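Local coordinates for protein hydroxylacyl-CoA dehydrogenase (Streptomyces coelicolor, PDB 5BKA) that probably takes part in actinorhodin biosynthesis as a SnoaL-like member of the NTF2 superfamily, its precise reaction remaining to be settled, at residues F43-P47 against R136-H140; S92-Y98 against L118-V124; R76-H82 against S97-T103; R28-Y33 against L62-H66. One frame throughout, in Å; residues are numbered along the deposited sequence.

Contact 1 (F43-P47 against R136-H140); sequences FRHSP and RHVTH
Phe43 and Arg136 run side by side from neighbouring strands, the one parallel pairing in the mixed, strongly curved sheet of this NTF2-like fold. With Arg44 and Val138 they illustrate how a short strand can be docked by few bonds and much side-chain contact. The edge of the Phe43 ring faces the aliphatic part of Arg136: Arg136 CB lies in the ring plane, and Phe43 CD1 comes to 3.8 Å from Arg136 CG. The first torsion of Phe43 (177°) sets CG anti to the backbone nitrogen, which lays the ring along that chain. The guanidinium stands nearly upright to the ring, 78° between planes, and travels on to Tyr33, Gln21 and a salt bridge with Asp121; the hydrocarbon stem thus packs while the charge is satisfied further into the interior. Ile58 and Val61 of the helix 54-67 also touch Phe43.

On the other face of the sheet, Arg44 touches with its root alone, CB lying 3.8 Å from His137 CD2, before its chain bends at the second torsion and carries NE to the Leu49 carbonyl. Its backbone does more: Arg44 N donates to Arg136 O at 2.9 Å, and Arg44 O receives Val138 N at 3.2 Å. Val138 CB also packs against His45 O, 3.9 Å away. From His45 on the chain is loop, and the hold there includes a weak hydrogen bond from His140 NE2 to Ser46 OG, 2.9 Å long, the oxygen sitting at the ring edge near its plane and the angle at the hydrogen only 122°.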
# COMPACT_ATOMS: atom_id res chain seq x y z
N PHE B 43 -9.18 -10.78 -18.98
CA PHE B 43 -9.14 -9.47 -18.33
C PHE B 43 -10.41 -8.70 -18.64
O PHE B 43 -10.68 -8.36 -19.80
CB PHE B 43 -7.91 -8.68 -18.78
CG PHE B 43 -7.85 -7.30 -18.23
CD1 PHE B 43 -7.77 -7.09 -16.86
CD2 PHE B 43 -7.85 -6.20 -19.07
CE1 PHE B 43 -7.70 -5.81 -16.34
CE2 PHE B 43 -7.79 -4.91 -18.55
CZ PHE B 43 -7.71 -4.72 -17.18
N ARG B 44 -11.19 -8.38 -17.60
CA ARG B 44 -12.38 -7.54 -17.73
C ARG B 44 -12.07 -6.17 -17.13
O ARG B 44 -12.03 -6.02 -15.90
CB ARG B 44 -13.58 -8.19 -17.06
CG ARG B 44 -14.89 -7.47 -17.33
CD ARG B 44 -16.03 -8.44 -17.58
NE ARG B 44 -17.11 -7.81 -18.35
CZ ARG B 44 -18.31 -8.34 -18.52
NH1 ARG B 44 -18.61 -9.50 -17.96
NH2 ARG B 44 -19.23 -7.70 -19.24
N HIS B 45 -11.85 -5.18 -18.00
CA HIS B 45 -11.54 -3.83 -17.54
C HIS B 45 -12.72 -3.21 -16.80
O HIS B 45 -12.53 -2.49 -15.81
CB HIS B 45 -11.14 -2.96 -18.73
CG HIS B 45 -10.22 -1.83 -18.38
ND1 HIS B 45 -8.85 -1.91 -18.53
CD2 HIS B 45 -10.47 -0.59 -17.90
CE1 HIS B 45 -8.30 -0.77 -18.15
NE2 HIS B 45 -9.26 0.05 -17.76
N SER B 46 -13.94 -3.47 -17.27
CA SER B 46 -15.13 -2.85 -16.71
C SER B 46 -16.34 -3.65 -17.17
O SER B 46 -16.30 -4.27 -18.23
CB SER B 46 -15.26 -1.38 -17.17
OG SER B 46 -15.99 -0.61 -16.24
N PRO B 47 -17.43 -3.66 -16.38
CA PRO B 47 -18.67 -4.32 -16.82
C PRO B 47 -19.40 -3.52 -17.89
O PRO B 47 -19.68 -4.06 -18.96
CB PRO B 47 -19.50 -4.40 -15.53
CG PRO B 47 -19.00 -3.26 -14.70
CD PRO B 47 -17.53 -3.14 -15.01
N ARG B 136 -8.54 -11.69 -14.43
CA ARG B 136 -8.67 -10.51 -13.59
C ARG B 136 -9.97 -9.81 -13.92
O ARG B 136 -10.20 -9.43 -15.07
CB ARG B 136 -7.49 -9.55 -13.78
CG ARG B 136 -7.73 -8.18 -13.20
CD ARG B 136 -6.44 -7.41 -13.06
NE ARG B 136 -5.62 -7.90 -11.96
CZ ARG B 136 -4.31 -7.71 -11.88
NH1 ARG B 136 -3.68 -7.05 -12.84
NH2 ARG B 136 -3.63 -8.18 -10.84
N HIS B 137 -10.83 -9.65 -12.92
CA HIS B 137 -12.11 -8.95 -13.07
C HIS B 137 -12.11 -7.74 -12.15
O HIS B 137 -11.96 -7.88 -10.93
CB HIS B 137 -13.28 -9.88 -12.75
CG HIS B 137 -13.40 -11.04 -13.69
ND1 HIS B 137 -14.11 -12.18 -13.39
CD2 HIS B 137 -12.88 -11.24 -14.93
CE1 HIS B 137 -14.04 -13.02 -14.41
NE2 HIS B 137 -13.30 -12.48 -15.35
N VAL B 138 -12.28 -6.56 -12.74
CA VAL B 138 -12.24 -5.29 -12.01
C VAL B 138 -13.65 -4.71 -11.96
O VAL B 138 -14.30 -4.55 -13.00
CB VAL B 138 -11.26 -4.30 -12.65
CG1 VAL B 138 -11.21 -3.01 -11.85
CG2 VAL B 138 -9.88 -4.92 -12.77
N THR B 139 -14.11 -4.40 -10.75
CA THR B 139 -15.37 -3.71 -10.54
C THR B 139 -15.11 -2.34 -9.92
O THR B 139 -14.09 -2.13 -9.26
CB THR B 139 -16.31 -4.51 -9.63
OG1 THR B 139 -15.68 -4.73 -8.36
CG2 THR B 139 -16.64 -5.86 -10.26
N HIS B 140 -16.04 -1.41 -10.14
CA HIS B 140 -15.89 -0.03 -9.70
C HIS B 140 -16.81 0.22 -8.51
O HIS B 140 -18.00 -0.09 -8.57
CB HIS B 140 -16.20 0.94 -10.83
CG HIS B 140 -15.34 0.75 -12.05
ND1 HIS B 140 -13.97 0.68 -11.99
CD2 HIS B 140 -15.67 0.62 -13.36
CE1 HIS B 140 -13.48 0.52 -13.20
NE2 HIS B 140 -14.49 0.47 -14.05

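Contact 2 (S92-Y98 against L118-V124); sequences SITATSY and LVHDVLV
Ala95 and Asp121 face each other in the middle of an antiparallel hairpin, where Asp121 N gives a short bond of 2.6 Å to Ala95 O and Ala95 N returns one to Asp121 O. Equivalent two-way pairs at Ile93-Leu123 and Ser97-Val119 make six backbone bonds in all. The face bearing Ala95 is the tight one. The CB atoms of Ile93 and Leu123 lie 3.9 Å apart, and Leu123 CD1 reaches Ala95 CB at 4.2 Å; from the helix 10-26, Val14 and Phe17 pack on Leu123 and Tyr18 on Ala95. Ser97 OG bonds Thr83 and also holds a water that adds a second donor to Val119 O, 3.1 Å from the water oxygen.

The face of Thr94, Thr96, His120 and Val122 is looser and more exposed. Thr96 and His120 lie alongside each other, joined through a second water bound to Thr96 OG1 (2.8 Å) and, in the ring plane, to His120 ND1. At the end of this face Leu118 CD2 meets the edge of the Tyr98 ring, 3.5 Å from Tyr98 CD1; the Tyr98 hydroxyl goes to Asp26 of the second subunit. The buried Asp121 carboxylate has a salt bridge to Arg136 and a weak hydrogen bond with Tyr18, so this polar group enters the interior with partners.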
# COMPACT_ATOMS: atom_id res chain seq x y z
N SER B 92 -5.86 -23.39 -7.76
CA SER B 92 -5.77 -21.96 -8.05
C SER B 92 -5.81 -21.15 -6.76
O SER B 92 -6.27 -21.61 -5.71
CB SER B 92 -6.91 -21.53 -8.98
OG SER B 92 -6.53 -21.63 -10.34
N ILE B 93 -5.31 -19.92 -6.85
CA ILE B 93 -5.32 -18.97 -5.75
C ILE B 93 -6.28 -17.85 -6.12
O ILE B 93 -6.10 -17.18 -7.14
CB ILE B 93 -3.92 -18.42 -5.45
CG1 ILE B 93 -2.95 -19.56 -5.14
CG2 ILE B 93 -3.97 -17.43 -4.29
CD1 ILE B 93 -3.40 -20.46 -4.00
N THR B 94 -7.33 -17.68 -5.31
CA THR B 94 -8.29 -16.61 -5.50
C THR B 94 -7.71 -15.37 -4.80
O THR B 94 -7.37 -15.44 -3.62
CB THR B 94 -9.62 -16.98 -4.85
OG1 THR B 94 -9.33 -17.65 -3.60
CG2 THR B 94 -10.29 -18.05 -5.72
N ALA B 95 -7.60 -14.26 -5.51
CA ALA B 95 -7.12 -13.05 -4.84
C ALA B 95 -8.11 -11.91 -5.03
O ALA B 95 -8.62 -11.69 -6.13
CB ALA B 95 -5.74 -12.64 -5.36
N THR B 96 -8.40 -11.21 -3.93
CA THR B 96 -9.23 -10.01 -3.96
C THR B 96 -8.47 -8.87 -3.30
O THR B 96 -8.03 -9.00 -2.15
CB THR B 96 -10.56 -10.24 -3.24
OG1 THR B 96 -11.28 -11.31 -3.88
CG2 THR B 96 -11.41 -8.98 -3.29
N SER B 97 -8.32 -7.76 -4.02
CA SER B 97 -7.57 -6.61 -3.53
C SER B 97 -8.34 -5.33 -3.80
O SER B 97 -9.12 -5.25 -4.76
CB SER B 97 -6.18 -6.52 -4.18
OG SER B 97 -5.48 -7.74 -4.06
N TYR B 98 -8.13 -4.34 -2.95
CA TYR B 98 -8.54 -2.98 -3.25
C TYR B 98 -7.58 -2.39 -4.27
O TYR B 98 -6.39 -2.70 -4.28
CB TYR B 98 -8.55 -2.11 -1.99
CG TYR B 98 -9.54 -2.51 -0.92
CD1 TYR B 98 -10.51 -3.48 -1.14
CD2 TYR B 98 -9.49 -1.92 0.34
CE1 TYR B 98 -11.40 -3.84 -0.15
CE2 TYR B 98 -10.37 -2.27 1.33
CZ TYR B 98 -11.33 -3.23 1.08
OH TYR B 98 -12.21 -3.58 2.08
N LEU B 118 -12.36 -2.99 -6.88
CA LEU B 118 -12.07 -4.32 -6.36
C LEU B 118 -11.45 -5.13 -7.49
O LEU B 118 -11.96 -5.14 -8.61
CB LEU B 118 -13.34 -5.01 -5.85
CG LEU B 118 -13.86 -4.64 -4.46
CD1 LEU B 118 -15.08 -5.47 -4.12
CD2 LEU B 118 -12.78 -4.83 -3.42
N VAL B 119 -10.34 -5.81 -7.19
CA VAL B 119 -9.62 -6.60 -8.18
C VAL B 119 -9.78 -8.07 -7.81
O VAL B 119 -9.23 -8.53 -6.79
CB VAL B 119 -8.14 -6.21 -8.26
CG1 VAL B 119 -7.42 -7.05 -9.30
CG2 VAL B 119 -8.00 -4.73 -8.58
N HIS B 120 -10.52 -8.81 -8.62
CA HIS B 120 -10.76 -10.23 -8.41
C HIS B 120 -9.83 -11.02 -9.33
O HIS B 120 -9.99 -11.00 -10.55
CB HIS B 120 -12.22 -10.59 -8.68
CG HIS B 120 -13.19 -9.82 -7.84
ND1 HIS B 120 -13.45 -10.13 -6.53
CD2 HIS B 120 -13.96 -8.75 -8.13
CE1 HIS B 120 -14.34 -9.28 -6.04
NE2 HIS B 120 -14.67 -8.43 -7.00
N ASP B 121 -8.86 -11.70 -8.73
CA ASP B 121 -7.82 -12.39 -9.49
C ASP B 121 -7.90 -13.89 -9.27
O ASP B 121 -8.29 -14.36 -8.19
CB ASP B 121 -6.43 -11.89 -9.09
CG ASP B 121 -6.06 -10.58 -9.76
OD1 ASP B 121 -6.79 -10.15 -10.67
OD2 ASP B 121 -5.02 -10.00 -9.38
N VAL B 122 -7.51 -14.64 -10.30
CA VAL B 122 -7.29 -16.08 -10.21
C VAL B 122 -5.84 -16.35 -10.59
O VAL B 122 -5.45 -16.12 -11.75
CB VAL B 122 -8.27 -16.86 -11.10
CG1 VAL B 122 -7.98 -18.35 -11.01
CG2 VAL B 122 -9.70 -16.57 -10.71
N LEU B 123 -5.05 -16.82 -9.63
CA LEU B 123 -3.63 -17.05 -9.78
C LEU B 123 -3.36 -18.55 -9.91
O LEU B 123 -4.01 -19.36 -9.25
CB LEU B 123 -2.85 -16.47 -8.61
CG LEU B 123 -2.78 -14.94 -8.54
CD1 LEU B 123 -2.44 -14.47 -7.14
CD2 LEU B 123 -1.78 -14.42 -9.55
N VAL B 124 -2.39 -18.91 -10.75
CA VAL B 124 -2.00 -20.31 -10.91
C VAL B 124 -0.49 -20.44 -10.78
O VAL B 124 0.27 -19.49 -10.95
CB VAL B 124 -2.47 -20.91 -12.25
CG1 VAL B 124 -3.98 -20.95 -12.33
CG2 VAL B 124 -1.87 -20.16 -13.43
O HOH W 1 -12.05 -12.66 -6.16
O HOH W 2 -6.34 -9.34 -5.94

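Contact 3 (R76-H82 against S97-T103); sequences RRHWFDH and SYCLVLT
Val101 serves two flat groups of the facing strand, its CG1 methyl centred over the Arg76 guanidinium, 3.5 Å from Arg76 CZ, and also above the rim of the His78 imidazole. Being anti to the backbone nitrogen (chi1 -180°), CG1 is directed toward Arg76, while Val101 CG2 takes His78 CD2 at 3.8 Å. Thr103 OG1 approaches the guanidinium obliquely and receives weak bonds from NE and NH2. At the edge of His78 stands the sulfur of Cys99, which also meets Phe80 in a sulfur-aromatic contact, 3.8 Å from Cys99 SG to Phe80 CE1. On the opposite side of the sheet, Leu102 CD1 lies over a face of the Trp79 indole, 4.1 Å from Trp79 CD1, with Arg77 CB in plane at the indole edge. Further along, His82 carries Asp81 OD2 above one face and has Tyr98 CE2 at its edge, 3.7 Å from His82 CD2; the two rings stand at 83°, and His82 CB lies over the rim of the Tyr98 face.

Six backbone bonds hold these groups in register, in reciprocal pairs at Arg77-Leu102, Trp79-Leu100 and Asp81-Tyr98. In the last pair Asp81 N meets Tyr98 O from above the carbonyl plane, at 3.0 Å.

Several polar ends leave the pair: His78 ND1 binds Asp26, Asp81 OD2 takes Phe80 N of the second subunit, and Arg77 bridges to Asp141 of the third. The arrangement is an antiparallel hairpin of the NTF2-like sheet whose Trp79 and Asp81 face also builds the trimer interface.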
# COMPACT_ATOMS: atom_id res chain seq x y z
N ARG B 76 -0.04 7.44 -14.68
CA ARG B 76 -1.03 6.71 -13.91
C ARG B 76 -0.35 5.80 -12.90
O ARG B 76 0.76 5.31 -13.12
CB ARG B 76 -1.95 5.89 -14.82
CG ARG B 76 -2.93 6.74 -15.63
CD ARG B 76 -4.18 5.95 -15.98
NE ARG B 76 -5.40 6.66 -15.59
CZ ARG B 76 -6.57 6.06 -15.39
NH1 ARG B 76 -6.69 4.75 -15.53
NH2 ARG B 76 -7.63 6.79 -15.04
N ARG B 77 -1.02 5.59 -11.77
CA ARG B 77 -0.54 4.68 -10.73
C ARG B 77 -1.71 3.87 -10.21
O ARG B 77 -2.73 4.44 -9.81
CB ARG B 77 0.12 5.45 -9.58
CG ARG B 77 1.33 6.29 -9.99
CD ARG B 77 2.53 5.43 -10.33
NE ARG B 77 3.65 6.23 -10.80
CZ ARG B 77 4.65 5.77 -11.55
NH1 ARG B 77 4.67 4.49 -11.92
NH2 ARG B 77 5.62 6.58 -11.93
N HIS B 78 -1.56 2.55 -10.21
CA HIS B 78 -2.59 1.63 -9.74
C HIS B 78 -2.15 1.08 -8.39
O HIS B 78 -1.39 0.11 -8.32
CB HIS B 78 -2.82 0.51 -10.75
CG HIS B 78 -3.45 0.97 -12.03
ND1 HIS B 78 -2.77 1.71 -12.96
CD2 HIS B 78 -4.69 0.77 -12.53
CE1 HIS B 78 -3.57 1.97 -13.99
NE2 HIS B 78 -4.74 1.41 -13.75
N TRP B 79 -2.63 1.70 -7.31
CA TRP B 79 -2.31 1.27 -5.96
C TRP B 79 -3.18 0.08 -5.56
O TRP B 79 -4.37 0.03 -5.89
CB TRP B 79 -2.52 2.42 -4.97
CG TRP B 79 -1.37 3.38 -4.93
CD1 TRP B 79 -0.76 3.97 -5.99
CD2 TRP B 79 -0.70 3.85 -3.75
NE1 TRP B 79 0.26 4.79 -5.55
CE2 TRP B 79 0.32 4.73 -4.18
CE3 TRP B 79 -0.85 3.62 -2.38
CZ2 TRP B 79 1.17 5.37 -3.29
CZ3 TRP B 79 -0.00 4.25 -1.50
CH2 TRP B 79 1.00 5.12 -1.96
N PHE B 80 -2.58 -0.88 -4.87
CA PHE B 80 -3.29 -2.03 -4.32
C PHE B 80 -3.28 -1.97 -2.80
O PHE B 80 -2.43 -1.33 -2.18
CB PHE B 80 -2.66 -3.35 -4.78
CG PHE B 80 -3.15 -3.82 -6.13
CD1 PHE B 80 -3.59 -2.93 -7.08
CD2 PHE B 80 -3.14 -5.17 -6.43
CE1 PHE B 80 -4.03 -3.37 -8.32
CE2 PHE B 80 -3.58 -5.63 -7.67
CZ PHE B 80 -4.02 -4.72 -8.61
N ASP B 81 -4.25 -2.67 -2.19
CA ASP B 81 -4.31 -2.74 -0.73
C ASP B 81 -5.17 -3.91 -0.30
O ASP B 81 -6.11 -4.30 -1.00
CB ASP B 81 -4.87 -1.45 -0.13
CG ASP B 81 -4.33 -1.17 1.27
OD1 ASP B 81 -3.12 -0.88 1.39
OD2 ASP B 81 -5.11 -1.25 2.24
N HIS B 82 -4.85 -4.45 0.88
CA HIS B 82 -5.66 -5.47 1.55
C HIS B 82 -5.90 -6.69 0.66
O HIS B 82 -7.03 -7.14 0.48
CB HIS B 82 -6.99 -4.87 2.03
CG HIS B 82 -6.86 -4.05 3.27
ND1 HIS B 82 -5.95 -4.33 4.26
CD2 HIS B 82 -7.53 -2.95 3.68
CE1 HIS B 82 -6.06 -3.44 5.23
NE2 HIS B 82 -7.01 -2.59 4.90
N SER B 97 -8.32 -7.76 -4.02
CA SER B 97 -7.57 -6.61 -3.53
C SER B 97 -8.34 -5.33 -3.80
O SER B 97 -9.12 -5.25 -4.76
CB SER B 97 -6.18 -6.52 -4.18
OG SER B 97 -5.48 -7.74 -4.06
N TYR B 98 -8.13 -4.34 -2.95
CA TYR B 98 -8.54 -2.98 -3.25
C TYR B 98 -7.58 -2.39 -4.27
O TYR B 98 -6.39 -2.70 -4.28
CB TYR B 98 -8.55 -2.11 -1.99
CG TYR B 98 -9.54 -2.51 -0.92
CD1 TYR B 98 -10.51 -3.48 -1.14
CD2 TYR B 98 -9.49 -1.92 0.34
CE1 TYR B 98 -11.40 -3.84 -0.15
CE2 TYR B 98 -10.37 -2.27 1.33
CZ TYR B 98 -11.33 -3.23 1.08
OH TYR B 98 -12.21 -3.58 2.08
N CYS B 99 -8.11 -1.52 -5.12
CA CYS B 99 -7.26 -0.77 -6.03
C CYS B 99 -7.77 0.66 -6.14
O CYS B 99 -8.98 0.89 -6.21
CB CYS B 99 -7.21 -1.41 -7.43
SG CYS B 99 -6.36 -0.42 -8.69
N LEU B 100 -6.84 1.61 -6.17
CA LEU B 100 -7.15 3.03 -6.30
C LEU B 100 -6.26 3.59 -7.40
O LEU B 100 -5.03 3.50 -7.31
CB LEU B 100 -6.94 3.78 -4.99
CG LEU B 100 -7.15 5.30 -5.02
CD1 LEU B 100 -8.59 5.66 -5.36
CD2 LEU B 100 -6.75 5.94 -3.69
N VAL B 101 -6.88 4.16 -8.42
CA VAL B 101 -6.15 4.69 -9.57
C VAL B 101 -5.82 6.15 -9.31
O VAL B 101 -6.68 6.94 -8.91
CB VAL B 101 -6.97 4.53 -10.86
CG1 VAL B 101 -6.20 5.08 -12.05
CG2 VAL B 101 -7.34 3.07 -11.08
N LEU B 102 -4.55 6.50 -9.51
CA LEU B 102 -4.08 7.87 -9.44
C LEU B 102 -3.77 8.35 -10.85
O LEU B 102 -3.16 7.62 -11.63
CB LEU B 102 -2.83 7.98 -8.56
CG LEU B 102 -3.00 8.11 -7.04
CD1 LEU B 102 -3.63 6.87 -6.42
CD2 LEU B 102 -1.64 8.39 -6.39
N THR B 103 -4.22 9.56 -11.18
CA THR B 103 -3.89 10.20 -12.45
C THR B 103 -3.10 11.46 -12.13
O THR B 103 -3.66 12.43 -11.59
CB THR B 103 -5.15 10.51 -13.26
OG1 THR B 103 -5.86 9.29 -13.51
CG2 THR B 103 -4.78 11.16 -14.59

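Contact 4 (R28-Y33 against L62-H66); sequences RDFAGY and LEDFH
Phe30 meets His66 in a T-shaped contact: the ring edge of the phenylalanine points at the imidazole face, Phe30 CZ coming to 3.7 Å from His66 ND1, with centroids 5.2 Å apart and planes at 67°. One face of the same phenyl ring receives Leu62 CB in a CH-pi contact, 3.6 Å from Phe30 CD1 and shifted toward the rim; Arg28 CA occupies the opposite face. Leu62 is wedged further by its own CD1 methyl, as Leu62 CD1 touches Tyr33 CD2 at 3.5 Å. His66 has its CG anti to the backbone nitrogen (chi1 -175°), which swings the ring across to Phe30 and to Arg28, with Arg28 CG 3.7 Å from His66 CE1. Arg28 thus contributes aliphatic contact, its guanidinium turned nearly at right angles to the imidazole.

What sets Phe30 in place is a helix-to-helix turn. Arg28, with positive phi, is the C-prime residue of a Schellman motif ending the helix 10-26, with Asp29 N bound to Lys24 O and Arg28 N to Leu25 O. The next residue, Asp29, is the N-cap of the helix 30-35: its OD1 accepts from Gly32 N at 2.9 Å, from above the carboxylate plane. Phe30 is therefore the first residue of that helix and faces the helix 54-67 across the helical side of this NTF2-like fold. Outward again, Leu25 packs on both Tyr33 and Leu62, Phe37 meets Tyr33 edge-to-face, and the Tyr33 hydroxyl bonds Arg136 NH1.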
# COMPACT_ATOMS: atom_id res chain seq x y z
N ARG B 28 3.93 1.75 -18.86
CA ARG B 28 3.57 1.44 -20.25
C ARG B 28 4.29 0.22 -20.80
O ARG B 28 4.59 0.18 -22.00
CB ARG B 28 3.88 2.59 -21.19
CG ARG B 28 2.90 3.66 -21.36
CD ARG B 28 3.46 5.03 -21.24
NE ARG B 28 4.50 5.16 -22.26
CZ ARG B 28 4.75 6.25 -22.97
NH1 ARG B 28 3.80 7.19 -23.14
NH2 ARG B 28 5.81 6.26 -23.77
N ASP B 29 4.56 -0.76 -19.95
CA ASP B 29 5.05 -2.06 -20.42
C ASP B 29 3.85 -3.00 -20.55
O ASP B 29 3.66 -3.92 -19.75
CB ASP B 29 6.10 -2.60 -19.46
CG ASP B 29 6.69 -3.91 -19.92
OD1 ASP B 29 6.49 -4.29 -21.09
OD2 ASP B 29 7.38 -4.55 -19.10
N PHE B 30 3.02 -2.72 -21.56
CA PHE B 30 1.77 -3.47 -21.70
C PHE B 30 2.03 -4.94 -22.04
O PHE B 30 1.30 -5.82 -21.58
CB PHE B 30 0.88 -2.81 -22.75
CG PHE B 30 0.51 -1.40 -22.41
CD1 PHE B 30 0.11 -1.07 -21.12
CD2 PHE B 30 0.59 -0.40 -23.35
CE1 PHE B 30 -0.22 0.23 -20.79
CE2 PHE B 30 0.26 0.90 -23.03
CZ PHE B 30 -0.14 1.22 -21.75
N ALA B 31 3.06 -5.21 -22.84
CA ALA B 31 3.40 -6.60 -23.15
C ALA B 31 3.95 -7.32 -21.92
O ALA B 31 3.60 -8.47 -21.66
CB ALA B 31 4.41 -6.65 -24.30
N GLY B 32 4.82 -6.65 -21.15
CA GLY B 32 5.30 -7.23 -19.92
C GLY B 32 4.19 -7.49 -18.92
O GLY B 32 4.19 -8.51 -18.22
N TYR B 33 3.22 -6.57 -18.84
CA TYR B 33 2.07 -6.77 -17.96
C TYR B 33 1.26 -7.97 -18.41
O TYR B 33 0.87 -8.82 -17.59
CB TYR B 33 1.22 -5.50 -17.94
CG TYR B 33 -0.10 -5.64 -17.21
CD1 TYR B 33 -0.17 -5.52 -15.83
CD2 TYR B 33 -1.28 -5.89 -17.91
CE1 TYR B 33 -1.38 -5.64 -15.16
CE2 TYR B 33 -2.49 -6.01 -17.25
CZ TYR B 33 -2.53 -5.89 -15.88
OH TYR B 33 -3.74 -6.01 -15.22
N LEU B 62 -5.19 -2.60 -23.49
CA LEU B 62 -4.41 -1.63 -22.73
C LEU B 62 -4.03 -0.42 -23.58
O LEU B 62 -4.12 0.72 -23.12
CB LEU B 62 -3.16 -2.29 -22.16
CG LEU B 62 -3.37 -3.37 -21.11
CD1 LEU B 62 -2.05 -4.04 -20.75
CD2 LEU B 62 -4.05 -2.81 -19.87
N GLU B 63 -3.59 -0.66 -24.82
CA GLU B 63 -3.31 0.44 -25.74
C GLU B 63 -4.52 1.33 -25.97
O GLU B 63 -4.39 2.56 -26.00
CB GLU B 63 -2.79 -0.12 -27.07
CG GLU B 63 -1.28 -0.10 -27.18
CD GLU B 63 -0.76 -0.95 -28.32
OE1 GLU B 63 -0.95 -0.56 -29.49
OE2 GLU B 63 -0.18 -2.02 -28.04
N ASP B 64 -5.71 0.74 -26.14
CA ASP B 64 -6.88 1.53 -26.50
C ASP B 64 -7.29 2.45 -25.35
O ASP B 64 -7.46 3.66 -25.54
CB ASP B 64 -8.05 0.62 -26.90
CG ASP B 64 -9.17 1.39 -27.57
OD1 ASP B 64 -9.88 2.14 -26.88
OD2 ASP B 64 -9.33 1.25 -28.80
N PHE B 65 -7.47 1.89 -24.15
CA PHE B 65 -7.78 2.71 -22.99
C PHE B 65 -6.64 3.67 -22.65
O PHE B 65 -6.83 4.58 -21.83
CB PHE B 65 -8.08 1.82 -21.78
CG PHE B 65 -9.44 1.19 -21.81
CD1 PHE B 65 -9.59 -0.18 -21.62
CD2 PHE B 65 -10.58 1.96 -22.01
CE1 PHE B 65 -10.84 -0.77 -21.64
CE2 PHE B 65 -11.84 1.37 -22.03
CZ PHE B 65 -11.97 0.01 -21.85
N HIS B 66 -5.47 3.49 -23.26
CA HIS B 66 -4.34 4.38 -22.99
C HIS B 66 -4.34 5.61 -23.88
O HIS B 66 -3.76 6.63 -23.49
CB HIS B 66 -3.03 3.62 -23.15
CG HIS B 66 -1.82 4.41 -22.79
ND1 HIS B 66 -1.47 4.68 -21.48
CD2 HIS B 66 -0.89 5.02 -23.56
CE1 HIS B 66 -0.37 5.41 -21.46
NE2 HIS B 66 0.00 5.63 -22.71

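Contact 3 is the most buried of the four; contacts 1, 2 and 4 are only partly buried. Contacts 1, 2 and 3 belong to one sheet, and contacts 2 and 3 share Ser97 and Tyr98 on the strand 93-105, each adding a different neighbour to it; both also reach the second subunit. Contact 4 is helix packing, with aromatic and aliphatic groups in place of the backbone bonds that dominate the sheet. Contact 1 connects the two kinds: Arg136 forms a salt bridge with Asp121 of contact 2 and binds Tyr33 of contact 4, while His45 packs on Phe65. Contacts 2 and 4 stay about 7 Å apart between nearest atoms.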